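Local coordinates for serine-rich secreted cell wall anchored (LPXTG-motif ) protein (Lactobacillus reuteri ATCC 53608, PDB 5NXK), which probably acts as a cell-wall-anchored adhesin through which the gut bacterium attaches to its host, using a binding region built as a beta-solenoid, at residues Lys11-Asp16 / Thr20-Lys25; Asn53-Asp58 / Gln143-Glu148; Ile72-Glu77 / Gly88-Ser93; Tyr221-Asp226 / Asn231-Asn236. All blocks are in the same frame, centred on the assembly; numbering follows the deposited sequence.

Contact 1 (Lys11-Asp16 / Thr20-Lys25); sequences KAALRD and TTIKLK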
loop_
_atom_site.group_PDB
_atom_site.type_symbol
_atom_site.label_atom_id
_atom_site.label_comp_id
_atom_site.label_asym_id
_atom_site.label_seq_id
_atom_site.Cartn_x
_atom_site.Cartn_y
_atom_site.Cartn_z
ATOM N N LYS A 11 -7.649 12.383 18.203
ATOM C CA LYS A 11 -8.700 11.401 18.396
ATOM C C LYS A 11 -10.065 12.062 18.347
ATOM O O LYS A 11 -10.977 11.576 17.667
ATOM C CB LYS A 11 -8.517 10.665 19.722
ATOM C CG LYS A 11 -9.652 9.705 20.037
ATOM C CD LYS A 11 -9.436 8.978 21.360
ATOM C CE LYS A 11 -10.651 8.125 21.711
ATOM N NZ LYS A 11 -10.523 7.472 23.043
ATOM N N ALA A 12 -10.204 13.172 19.066
ATOM C CA ALA A 12 -11.479 13.875 19.103
ATOM C C ALA A 12 -11.871 14.359 17.706
ATOM O O ALA A 12 -13.008 14.177 17.285
ATOM C CB ALA A 12 -11.414 15.053 20.087
ATOM N N ALA A 13 -10.917 14.917 16.969
ATOM C CA ALA A 13 -11.208 15.436 15.634
ATOM C C ALA A 13 -11.591 14.314 14.659
ATOM O O ALA A 13 -12.530 14.452 13.869
ATOM C CB ALA A 13 -10.018 16.202 15.102
ATOM N N LEU A 14 -10.858 13.207 14.716
ATOM C CA LEU A 14 -11.119 12.080 13.827
ATOM C C LEU A 14 -12.440 11.383 14.161
ATOM O O LEU A 14 -13.098 10.838 13.278
ATOM C CB LEU A 14 -9.973 11.070 13.886
ATOM C CG LEU A 14 -8.656 11.515 13.246
ATOM C CD1 LEU A 14 -7.570 10.477 13.504
ATOM C CD2 LEU A 14 -8.819 11.779 11.765
ATOM N N ARG A 15 -12.837 11.410 15.430
ATOM C CA ARG A 15 -14.056 10.712 15.816
ATOM C C ARG A 15 -15.268 11.625 15.710
ATOM O O ARG A 15 -16.394 11.211 15.997
ATOM C CB ARG A 15 -13.934 10.136 17.228
ATOM C CG ARG A 15 -12.972 8.955 17.300
ATOM C CD ARG A 15 -12.854 8.398 18.705
ATOM N NE ARG A 15 -14.160 8.004 19.227
ATOM C CZ ARG A 15 -14.751 6.841 18.966
ATOM N NH1 ARG A 15 -14.163 5.955 18.170
ATOM N NH2 ARG A 15 -15.943 6.572 19.488
ATOM N N ASP A 16 -15.042 12.848 15.242
ATOM C CA ASP A 16 -16.121 13.817 15.095
ATOM C C ASP A 16 -16.589 13.789 13.648
ATOM O O ASP A 16 -15.876 14.222 12.748
ATOM C CB ASP A 16 -15.645 15.218 15.495
ATOM C CG ASP A 16 -16.733 16.293 15.365
ATOM O OD1 ASP A 16 -17.708 16.130 14.593
ATOM O OD2 ASP A 16 -16.587 17.332 16.042
ATOM N N THR A 20 -13.901 17.553 8.630
ATOM C CA THR A 20 -13.354 17.197 7.323
ATOM C C THR A 20 -11.864 17.557 7.155
ATOM O O THR A 20 -11.157 16.922 6.373
ATOM C CB THR A 20 -14.142 17.873 6.169
ATOM O OG1 THR A 20 -14.005 19.296 6.242
ATOM C CG2 THR A 20 -15.608 17.478 6.220
ATOM N N THR A 21 -11.396 18.581 7.867
ATOM C CA THR A 21 -10.017 19.034 7.706
ATOM C C THR A 21 -9.310 19.176 9.056
ATOM O O THR A 21 -9.855 19.746 10.004
ATOM C CB THR A 21 -9.951 20.370 6.939
ATOM O OG1 THR A 21 -10.706 20.260 5.727
ATOM C CG2 THR A 21 -8.509 20.723 6.609
ATOM N N ILE A 22 -8.107 18.620 9.143
ATOM C CA ILE A 22 -7.345 18.593 10.385
ATOM C C ILE A 22 -5.917 19.049 10.107
ATOM O O ILE A 22 -5.293 18.567 9.155
ATOM C CB ILE A 22 -7.348 17.171 10.998
ATOM C CG1 ILE A 22 -8.776 16.729 11.318
ATOM C CG2 ILE A 22 -6.444 17.076 12.223
ATOM C CD1 ILE A 22 -8.875 15.284 11.715
ATOM N N LYS A 23 -5.413 19.998 10.894
ATOM C CA LYS A 23 -4.041 20.479 10.736
ATOM C C LYS A 23 -3.212 20.111 11.952
ATOM O O LYS A 23 -3.606 20.406 13.080
ATOM C CB LYS A 23 -3.983 21.999 10.552
ATOM C CG LYS A 23 -4.517 22.526 9.240
ATOM C CD LYS A 23 -4.080 23.974 9.042
ATOM C CE LYS A 23 -2.573 24.107 9.208
ATOM N NZ LYS A 23 -2.065 25.461 8.835
ATOM N N LEU A 24 -2.063 19.481 11.727
ATOM C CA LEU A 24 -1.150 19.168 12.821
ATOM C C LEU A 24 -0.385 20.430 13.196
ATOM O O LEU A 24 0.168 21.103 12.328
ATOM C CB LEU A 24 -0.174 18.050 12.427
ATOM C CG LEU A 24 -0.795 16.762 11.870
ATOM C CD1 LEU A 24 0.267 15.705 11.533
ATOM C CD2 LEU A 24 -1.816 16.204 12.860
ATOM N N LYS A 25 -0.378 20.763 14.483
ATOM C CA LYS A 25 0.370 21.923 14.971
ATOM C C LYS A 25 1.634 21.456 15.681
ATOM O O LYS A 25 2.453 22.261 16.113
ATOM C CB LYS A 25 -0.481 22.767 15.926
ATOM C CG LYS A 25 -1.754 23.322 15.301
ATOM C CD LYS A 25 -1.473 24.082 14.018
ATOM C CE LYS A 25 -0.824 25.424 14.279
ATOM N NZ LYS A 25 -0.416 26.056 12.991
#
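Ile22 sends its CD1 methyl from strand 21-24 against helix 7-14, where Ala13 and Leu14 receive it. The contact is apolar: no hydrogen bond crosses between Lys11-Asp16 and Thr20-Lys25, and the nearest backbones, at Ala13 and Ile22, keep their CA atoms 7.2 Å apart. Two methyl contacts carry it. Leu14 CD2 meets Ile22 CD1 at 3.5 Å, the two side chains crossing at about a right angle, while Ala13 CB lies 3.7 Å from the same Ile22 CD1 and 4.0 Å from Ile22 CG1. The isoleucine branch reaches the helix because CG1 stands anti to the carbonyl carbon (chi1 -61°) and the chain then runs on extended to CD1. Leu14 uses one of its two methyls here, its side chain also resting on Ile34 and Ile43.

Polar bonds run within each segment or to its surroundings, not across the contact. Arg15 N donates to Lys11 O at 2.9 Å, and the carbonyl of Leu14 accepts a bond from the guanidinium of Arg41. Ile22 is bonded through its backbone to Thr44 and Ile46 of the next strand in the parallel sheet.

Strand 3-4, helix 7-14 and strand 21-24 form a beta-alpha-beta unit at the N-terminal end of the solenoid, and Val4 touches both Ala13 and Ile22. With all three touching residues buried and only aliphatic carbons meeting, this contact itself rests on apolar packing and leaves directed bonds to neighbours such as Arg41, consistent with a helical cap on the first coil.

Contact 2 (Asn53-Asp58 / Gln143-Glu148); sequences NALNSD and QSCGTE
Leu55 and Cys145 bring together two backbones that keep well apart: their CA atoms are 7.9 Å from each other, as are those of Ser57 and Glu148. The touching parts, Asn53-Ser57 and Cys145-Glu148, run 44° apart in direction, and no hydrogen bond joins them directly. Asn53-Asp58 leaves strand 51-54 of the solenoid, whereas Gln143-Glu148 carries strand 143-146, which pairs antiparallel with 137-140 as a hairpin lying against the parallel coils.

At one end the Leu55 CD2 methyl packs on Cys145 SG at 3.6 Å. The thiol sulfur points there because it stands roughly anti to the carbonyl carbon (chi1 -35°), beside its backbone N. Tyr138 of the hairpin touches both residues, and its hydroxyl bonds the side-chain oxygen of Asn53, so a buried amide is tied to the hairpin beside the apolar pair.

At the other end the extended side chain of Glu148 brings OE2 within 3.5 Å of Ser57 CB. One water bridges the segments, donating to Ser57 O at 3.1 Å and, more weakly, to Glu148 OE2 at 3.0 Å. Lys86 forms a long, weak ion pair with the other carboxylate oxygen, and Ser57 O is also bonded to the hydroxyl of Ser85.

The hairpin and the loop after it thus meet the coil here through a small methyl-sulfur contact and a water-linked carboxylate; these two segments depend on water and on neighbours such as Tyr138 for polar links.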
loop_
_atom_site.group_PDB
_atom_site.type_symbol
_atom_site.label_atom_id
_atom_site.label_comp_id
_atom_site.label_asym_id
_atom_site.label_seq_id
_atom_site.Cartn_x
_atom_site.Cartn_y
_atom_site.Cartn_z
ATOM N N ASN A 53 3.257 9.269 15.294
ATOM C CA ASN A 53 3.909 8.010 15.622
ATOM C C ASN A 53 2.941 7.069 16.354
ATOM O O ASN A 53 2.622 7.267 17.532
ATOM C CB ASN A 53 5.164 8.286 16.453
ATOM C CG ASN A 53 5.901 7.022 16.857
ATOM O OD1 ASN A 53 5.707 5.955 16.274
ATOM N ND2 ASN A 53 6.768 7.143 17.862
ATOM N N ALA A 54 2.471 6.050 15.640
ATOM C CA ALA A 54 1.496 5.109 16.179
ATOM C C ALA A 54 2.219 3.961 16.870
ATOM O O ALA A 54 2.729 3.041 16.218
ATOM C CB ALA A 54 0.586 4.582 15.077
ATOM N N LEU A 55 2.280 4.036 18.195
ATOM C CA LEU A 55 3.096 3.114 18.972
ATOM C C LEU A 55 2.372 1.825 19.317
ATOM O O LEU A 55 3.006 0.838 19.688
ATOM C CB LEU A 55 3.581 3.782 20.251
ATOM C CG LEU A 55 4.720 4.773 20.034
ATOM C CD1 LEU A 55 5.157 5.354 21.365
ATOM C CD2 LEU A 55 5.886 4.103 19.312
ATOM N N ASN A 56 1.049 1.840 19.225
ATOM C CA ASN A 56 0.263 0.698 19.656
ATOM C C ASN A 56 0.139 -0.400 18.599
ATOM O O ASN A 56 -0.282 -0.147 17.468
ATOM C CB ASN A 56 -1.132 1.165 20.077
ATOM C CG ASN A 56 -1.822 0.186 21.005
ATOM O OD1 ASN A 56 -1.182 -0.681 21.604
ATOM N ND2 ASN A 56 -3.137 0.323 21.133
ATOM N N SER A 57 0.484 -1.624 18.998
ATOM C CA SER A 57 0.352 -2.813 18.148
ATOM C C SER A 57 -1.083 -3.007 17.643
ATOM O O SER A 57 -1.326 -3.711 16.657
ATOM C CB SER A 57 0.832 -4.062 18.903
ATOM O OG SER A 57 -0.050 -4.400 19.962
ATOM N N ASP A 58 -2.031 -2.390 18.336
ATOM C CA ASP A 58 -3.427 -2.406 17.913
ATOM C C ASP A 58 -3.631 -1.681 16.587
ATOM O O ASP A 58 -4.541 -2.013 15.829
ATOM C CB ASP A 58 -4.319 -1.772 18.986
ATOM C CG ASP A 58 -4.282 -2.530 20.297
ATOM O OD1 ASP A 58 -3.903 -3.723 20.285
ATOM O OD2 ASP A 58 -4.641 -1.935 21.339
ATOM N N GLN A 143 13.644 7.715 20.674
ATOM C CA GLN A 143 13.060 6.445 21.068
ATOM C C GLN A 143 13.069 5.455 19.903
ATOM O O GLN A 143 12.609 5.769 18.798
ATOM C CB GLN A 143 11.647 6.640 21.615
ATOM C CG GLN A 143 11.289 5.585 22.648
ATOM C CD GLN A 143 11.973 5.851 23.985
ATOM O OE1 GLN A 143 12.638 4.976 24.547
ATOM N NE2 GLN A 143 11.810 7.065 24.495
ATOM N N SER A 144 13.641 4.279 20.150
ATOM C CA SER A 144 13.660 3.209 19.157
ATOM C C SER A 144 12.450 2.283 19.323
ATOM O O SER A 144 12.102 1.889 20.437
ATOM C CB SER A 144 14.957 2.410 19.249
ATOM O OG SER A 144 15.056 1.477 18.184
ATOM N N CYS A 145 11.811 1.944 18.207
ATOM C CA CYS A 145 10.640 1.076 18.216
ATOM C C CYS A 145 10.811 -0.076 17.240
ATOM O O CYS A 145 11.179 0.141 16.082
ATOM C CB CYS A 145 9.376 1.875 17.868
ATOM S SG CYS A 145 9.360 3.588 18.496
ATOM N N GLY A 146 10.574 -1.297 17.713
ATOM C CA GLY A 146 10.556 -2.458 16.839
ATOM C C GLY A 146 9.216 -2.538 16.124
ATOM O O GLY A 146 8.189 -2.193 16.700
ATOM N N THR A 147 9.215 -2.980 14.869
ATOM C CA THR A 147 7.973 -3.093 14.117
ATOM C C THR A 147 7.525 -4.545 14.059
ATOM O O THR A 147 8.321 -5.460 14.293
ATOM C CB THR A 147 8.116 -2.573 12.664
ATOM O OG1 THR A 147 9.055 -3.397 11.958
ATOM C CG2 THR A 147 8.585 -1.110 12.623
ATOM N N GLU A 148 6.249 -4.756 13.757
ATOM C CA GLU A 148 5.779 -6.086 13.400
ATOM C C GLU A 148 5.271 -6.040 11.966
ATOM O O GLU A 148 4.847 -4.993 11.471
ATOM C CB GLU A 148 4.665 -6.574 14.332
ATOM C CG GLU A 148 5.041 -6.692 15.795
ATOM C CD GLU A 148 3.829 -6.985 16.669
ATOM O OE1 GLU A 148 3.451 -8.173 16.781
ATOM O OE2 GLU A 148 3.246 -6.029 17.228
HETATM O O HOH W 1 0.793 -5.629 15.575
#

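Contact 3 (Ile72-Glu77 / Gly88-Ser93); sequences IDLTIE and GFVNMS
Two walls of one beta-solenoid coil face each other where Leu74 and Ile76 of strand 71-77 meet Phe89 and Val90 across the hydrophobic interior. The chain passes from the parallel sheet of strand 71-77 through strand 79-83 to strand 90-92 of another, so these side chains pack inward from different faces of the same turn, as in the pectate lyase-like fold. The CA atoms of Leu74 and Val90 are 9.4 Å apart, and no hydrogen bond crosses between the segments.

Leu74 and Val90 reach for each other tip to tip, Leu74 CD2 lying 4.1 Å from Val90 CG2. The leucine extends into the interior with CG anti to the backbone N (chi1 173°), and its side chain also touches Ile43 of the preceding coil. All four touching residues are buried, and the alternation along strand 71-77 turns Asp73 and Thr75 to the opposite side.

Beyond Val90 the second segment bends through an inverse gamma turn centred on Met92. The side chains of Asn91 and Ser93 touch Trp114 of the next strand in that sheet, while the Met92 side chain lies against Val113 and Ser115.

Phe89 precedes strand 90-92, and its ring is met obliquely by Ile76: the isoleucine CD1 methyl stands 3.8 Å from Phe89 CE2.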
loop_
_atom_site.group_PDB
_atom_site.type_symbol
_atom_site.label_atom_id
_atom_site.label_comp_id
_atom_site.label_asym_id
_atom_site.label_seq_id
_atom_site.Cartn_x
_atom_site.Cartn_y
_atom_site.Cartn_z
ATOM N N ILE A 72 -15.372 5.822 3.526
ATOM C CA ILE A 72 -14.387 6.727 4.138
ATOM C C ILE A 72 -13.280 7.081 3.174
ATOM O O ILE A 72 -12.611 6.202 2.632
ATOM C CB ILE A 72 -13.738 6.137 5.406
ATOM C CG1 ILE A 72 -14.739 6.070 6.556
ATOM C CG2 ILE A 72 -12.560 6.996 5.870
ATOM C CD1 ILE A 72 -14.271 5.169 7.680
ATOM N N ASP A 73 -13.099 8.373 2.963
ATOM C CA ASP A 73 -11.989 8.879 2.183
ATOM C C ASP A 73 -11.048 9.616 3.146
ATOM O O ASP A 73 -11.442 10.614 3.751
ATOM C CB ASP A 73 -12.491 9.797 1.072
ATOM C CG ASP A 73 -11.518 9.894 -0.086
ATOM O OD1 ASP A 73 -10.467 10.556 0.067
ATOM O OD2 ASP A 73 -11.807 9.310 -1.155
ATOM N N LEU A 74 -9.845 9.079 3.350
ATOM C CA LEU A 74 -8.867 9.660 4.280
ATOM C C LEU A 74 -7.646 10.120 3.512
ATOM O O LEU A 74 -7.013 9.317 2.836
ATOM C CB LEU A 74 -8.457 8.647 5.352
ATOM C CG LEU A 74 -7.313 9.058 6.291
ATOM C CD1 LEU A 74 -7.676 10.291 7.122
ATOM C CD2 LEU A 74 -6.938 7.900 7.197
ATOM N N THR A 75 -7.326 11.405 3.587
ATOM C CA THR A 75 -6.126 11.944 2.958
ATOM C C THR A 75 -5.139 12.453 4.014
ATOM O O THR A 75 -5.534 13.156 4.938
ATOM C CB THR A 75 -6.509 13.074 1.973
ATOM O OG1 THR A 75 -7.312 12.523 0.921
ATOM C CG2 THR A 75 -5.299 13.704 1.356
ATOM N N ILE A 76 -3.869 12.067 3.899
ATOM C CA ILE A 76 -2.814 12.618 4.740
ATOM C C ILE A 76 -1.771 13.287 3.849
ATOM O O ILE A 76 -1.291 12.670 2.886
ATOM C CB ILE A 76 -2.151 11.539 5.612
ATOM C CG1 ILE A 76 -3.211 10.820 6.461
ATOM C CG2 ILE A 76 -1.073 12.157 6.488
ATOM C CD1 ILE A 76 -2.657 9.753 7.394
ATOM N N GLU A 77 -1.466 14.554 4.115
ATOM C CA GLU A 77 -0.528 15.317 3.286
ATOM C C GLU A 77 0.636 15.817 4.110
ATOM O O GLU A 77 0.446 16.231 5.260
ATOM C CB GLU A 77 -1.192 16.524 2.645
ATOM C CG GLU A 77 -2.562 16.308 2.074
ATOM C CD GLU A 77 -3.072 17.556 1.354
ATOM O OE1 GLU A 77 -4.034 17.453 0.560
ATOM O OE2 GLU A 77 -2.511 18.647 1.604
ATOM N N GLY A 88 -0.654 -1.823 10.102
ATOM C CA GLY A 88 -0.388 -0.593 9.372
ATOM C C GLY A 88 -0.653 0.669 10.160
ATOM O O GLY A 88 -1.259 0.612 11.234
ATOM N N PHE A 89 -0.177 1.803 9.642
ATOM C CA PHE A 89 -0.554 3.092 10.195
ATOM C C PHE A 89 -2.032 3.279 10.004
ATOM O O PHE A 89 -2.737 3.696 10.926
ATOM C CB PHE A 89 0.192 4.259 9.546
ATOM C CG PHE A 89 -0.112 5.586 10.198
ATOM C CD1 PHE A 89 0.528 5.956 11.385
ATOM C CD2 PHE A 89 -1.048 6.451 9.652
ATOM C CE1 PHE A 89 0.234 7.175 12.009
ATOM C CE2 PHE A 89 -1.343 7.670 10.266
ATOM C CZ PHE A 89 -0.703 8.033 11.443
ATOM N N VAL A 90 -2.497 2.996 8.789
ATOM C CA VAL A 90 -3.930 2.897 8.543
ATOM C C VAL A 90 -4.336 1.449 8.290
ATOM O O VAL A 90 -3.719 0.713 7.493
ATOM C CB VAL A 90 -4.404 3.741 7.356
ATOM C CG1 VAL A 90 -5.937 3.760 7.334
ATOM C CG2 VAL A 90 -3.862 5.160 7.462
ATOM N N ASN A 91 -5.390 1.070 9.000
ATOM C CA ASN A 91 -5.995 -0.244 8.926
ATOM C C ASN A 91 -7.365 -0.042 8.316
ATOM O O ASN A 91 -8.262 0.478 8.961
ATOM C CB ASN A 91 -6.080 -0.878 10.323
ATOM C CG ASN A 91 -6.876 -2.177 10.347
ATOM O OD1 ASN A 91 -7.524 -2.550 9.370
ATOM N ND2 ASN A 91 -6.824 -2.876 11.482
ATOM N N MET A 92 -7.505 -0.469 7.068
ATOM C CA MET A 92 -8.691 -0.242 6.252
ATOM C C MET A 92 -9.641 -1.395 6.493
ATOM O O MET A 92 -9.709 -2.336 5.700
ATOM C CB MET A 92 -8.286 -0.146 4.775
ATOM C CG MET A 92 -7.285 0.988 4.521
ATOM S SD MET A 92 -6.586 1.035 2.838
ATOM C CE MET A 92 -7.999 1.663 1.950
ATOM N N SER A 93 -10.354 -1.333 7.613
ATOM C CA SER A 93 -11.176 -2.456 8.046
ATOM C C SER A 93 -12.686 -2.216 7.952
ATOM O O SER A 93 -13.459 -2.928 8.587
ATOM C CB SER A 93 -10.812 -2.826 9.492
ATOM O OG SER A 93 -9.689 -3.692 9.534
#

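Contact 4 (Tyr221-Asp226 / Asn231-Asn236); sequences YNIKLD and NHFIVN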
loop_
_atom_site.group_PDB
_atom_site.type_symbol
_atom_site.label_atom_id
_atom_site.label_comp_id
_atom_site.label_asym_id
_atom_site.label_seq_id
_atom_site.Cartn_x
_atom_site.Cartn_y
_atom_site.Cartn_z
ATOM N N TYR A 221 9.179 -10.605 -3.749
ATOM C CA TYR A 221 8.343 -10.130 -4.861
ATOM C C TYR A 221 8.040 -8.652 -4.673
ATOM O O TYR A 221 7.623 -8.251 -3.593
ATOM C CB TYR A 221 7.003 -10.862 -4.953
ATOM C CG TYR A 221 6.969 -12.296 -4.526
ATOM C CD1 TYR A 221 7.861 -13.223 -5.035
ATOM C CD2 TYR A 221 6.016 -12.731 -3.611
ATOM C CE1 TYR A 221 7.814 -14.545 -4.641
ATOM C CE2 TYR A 221 5.962 -14.045 -3.210
ATOM C CZ TYR A 221 6.864 -14.951 -3.722
ATOM O OH TYR A 221 6.808 -16.269 -3.324
ATOM N N ASN A 222 8.229 -7.835 -5.708
ATOM C CA ASN A 222 7.850 -6.427 -5.588
ATOM C C ASN A 222 6.324 -6.277 -5.494
ATOM O O ASN A 222 5.801 -5.585 -4.624
ATOM C CB ASN A 222 8.373 -5.610 -6.769
ATOM C CG ASN A 222 9.892 -5.579 -6.833
ATOM O OD1 ASN A 222 10.477 -6.056 -7.795
ATOM N ND2 ASN A 222 10.532 -5.020 -5.804
ATOM N N ILE A 223 5.622 -6.915 -6.419
ATOM C CA ILE A 223 4.172 -6.812 -6.487
ATOM C C ILE A 223 3.560 -8.202 -6.581
ATOM O O ILE A 223 3.888 -8.983 -7.465
ATOM C CB ILE A 223 3.704 -5.969 -7.690
ATOM C CG1 ILE A 223 4.305 -4.559 -7.644
ATOM C CG2 ILE A 223 2.173 -5.884 -7.731
ATOM C CD1 ILE A 223 3.968 -3.723 -8.899
ATOM N N LYS A 224 2.693 -8.522 -5.634
ATOM C CA LYS A 224 1.986 -9.778 -5.686
ATOM C C LYS A 224 0.503 -9.483 -5.837
ATOM O O LYS A 224 -0.095 -8.796 -5.004
ATOM C CB LYS A 224 2.259 -10.636 -4.442
ATOM C CG LYS A 224 1.717 -12.038 -4.615
ATOM C CD LYS A 224 1.899 -12.949 -3.413
ATOM C CE LYS A 224 1.433 -14.353 -3.795
ATOM N NZ LYS A 224 2.404 -15.396 -3.421
ATOM N N LEU A 225 -0.074 -9.995 -6.916
ATOM C CA LEU A 225 -1.459 -9.711 -7.275
ATOM C C LEU A 225 -2.274 -11.000 -7.102
ATOM O O LEU A 225 -1.976 -12.014 -7.741
ATOM C CB LEU A 225 -1.540 -9.193 -8.720
ATOM C CG LEU A 225 -0.813 -7.873 -9.047
ATOM C CD1 LEU A 225 -0.822 -7.591 -10.556
ATOM C CD2 LEU A 225 -1.378 -6.682 -8.265
ATOM N N ASP A 226 -3.266 -10.970 -6.210
ATOM C CA ASP A 226 -4.084 -12.139 -5.901
ATOM C C ASP A 226 -5.579 -11.795 -5.943
ATOM O O ASP A 226 -6.332 -12.161 -5.037
ATOM C CB ASP A 226 -3.705 -12.709 -4.527
ATOM C CG ASP A 226 -2.448 -13.577 -4.573
ATOM O OD1 ASP A 226 -2.310 -14.394 -5.516
ATOM O OD2 ASP A 226 -1.581 -13.420 -3.684
ATOM N N ASN A 231 -6.451 -9.058 -12.185
ATOM C CA ASN A 231 -5.175 -8.596 -11.647
ATOM C C ASN A 231 -4.543 -7.669 -12.674
ATOM O O ASN A 231 -4.350 -8.075 -13.801
ATOM C CB ASN A 231 -4.250 -9.776 -11.350
ATOM C CG ASN A 231 -4.780 -10.661 -10.235
ATOM O OD1 ASN A 231 -4.574 -10.372 -9.056
ATOM N ND2 ASN A 231 -5.508 -11.718 -10.605
ATOM N N HIS A 232 -4.200 -6.446 -12.292
ATOM C CA HIS A 232 -3.686 -5.486 -13.270
ATOM C C HIS A 232 -2.404 -4.821 -12.817
ATOM O O HIS A 232 -2.264 -4.489 -11.648
ATOM C CB HIS A 232 -4.713 -4.390 -13.552
ATOM C CG HIS A 232 -5.986 -4.884 -14.149
ATOM N ND1 HIS A 232 -6.180 -4.988 -15.517
ATOM C CD2 HIS A 232 -7.158 -5.257 -13.582
ATOM C CE1 HIS A 232 -7.395 -5.433 -15.754
ATOM N NE2 HIS A 232 -8.014 -5.608 -14.592
ATOM N N PHE A 233 -1.468 -4.636 -13.743
ATOM C CA PHE A 233 -0.344 -3.732 -13.509
ATOM C C PHE A 233 -0.284 -2.827 -14.724
ATOM O O PHE A 233 -0.010 -3.297 -15.839
ATOM C CB PHE A 233 0.975 -4.487 -13.320
ATOM C CG PHE A 233 2.169 -3.585 -13.062
ATOM C CD1 PHE A 233 2.080 -2.536 -12.157
ATOM C CD2 PHE A 233 3.390 -3.823 -13.689
ATOM C CE1 PHE A 233 3.174 -1.717 -11.897
ATOM C CE2 PHE A 233 4.492 -3.013 -13.439
ATOM C CZ PHE A 233 4.393 -1.963 -12.542
ATOM N N ILE A 234 -0.608 -1.555 -14.522
ATOM C CA ILE A 234 -0.760 -0.624 -15.627
ATOM C C ILE A 234 0.245 0.509 -15.485
ATOM O O ILE A 234 0.234 1.224 -14.499
ATOM C CB ILE A 234 -2.178 -0.032 -15.691
ATOM C CG1 ILE A 234 -3.213 -1.145 -15.815
ATOM C CG2 ILE A 234 -2.300 0.917 -16.880
ATOM C CD1 ILE A 234 -4.631 -0.657 -15.654
ATOM N N VAL A 235 1.118 0.651 -16.469
ATOM C CA VAL A 235 2.101 1.717 -16.495
ATOM C C VAL A 235 1.744 2.663 -17.645
ATOM O O VAL A 235 1.815 2.286 -18.810
ATOM C CB VAL A 235 3.509 1.155 -16.667
ATOM C CG1 VAL A 235 4.529 2.291 -16.798
ATOM C CG2 VAL A 235 3.830 0.225 -15.498
ATOM N N ASN A 236 1.341 3.884 -17.313
ATOM C CA ASN A 236 0.818 4.811 -18.310
ATOM C C ASN A 236 1.905 5.567 -19.087
ATOM O O ASN A 236 3.103 5.385 -18.838
ATOM C CB ASN A 236 -0.162 5.796 -17.637
ATOM C CG ASN A 236 -1.496 5.143 -17.309
ATOM O OD1 ASN A 236 -2.351 5.042 -18.178
ATOM N ND2 ASN A 236 -1.681 4.704 -16.067
#
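Ile223 and Leu225 project from one wall of the beta-solenoid coil to meet Asn231 and Phe233 of the next strand, the chain turning a corner at Asn222 before the first of them. Strands 223-226 and 231-235 belong to different parallel sheets; their axes come within 7.2 Å at 145°, and no hydrogen bond passes between the segments.

Ile223 lays its CD1 methyl over one face of the Phe233 ring, a CH-pi contact with CD1 4.1 Å from the ring centroid and 26° off the normal. Phe233 CG stands anti to its backbone N (chi1 -180°), which carries the ring toward Ile223. Val235 CG2 lies on the opposite face, and both methyls are offset toward the rim.

Lys224 turns away, and Leu225 points back in, its CD1 methyl 3.6 Å from His232 O. Leu225 CB also lies 3.8 Å from Asn231 CB and 3.3 Å from Asn231 OD1. The Asn231 amide is buried yet satisfied beyond the two segments: its OD1 accepts from the backbone N of Gly227 and its ND2 donates to Arg262 O.

Asp226 faces away, its carboxylate OD2 bonded to Trp189 NE1.

Overall arrangement
The four contacts follow the beta-solenoid along its length. Contact 1 sits at the N-terminal end and contact 4 on the other side of the chain's centre, their centres 34 Å apart. Contacts 1, 3 and 4 all reach the long parallel sheet, through strands 21-24, 71-77 and 230-235; contacts 1 and 3 come within about 5 Å at their nearest atoms without touching. Contact 2 adds the hairpin outside the coils, and contact 3 lies within the loop that it closes. These two touch directly, Ala54 CB packing 3.9 Å from Phe89 CD1, which joins strand 51-54 to the interior. Contacts 3 and 4 both pack side chains across the interior, between different strand pairs, with centres 21 Å apart.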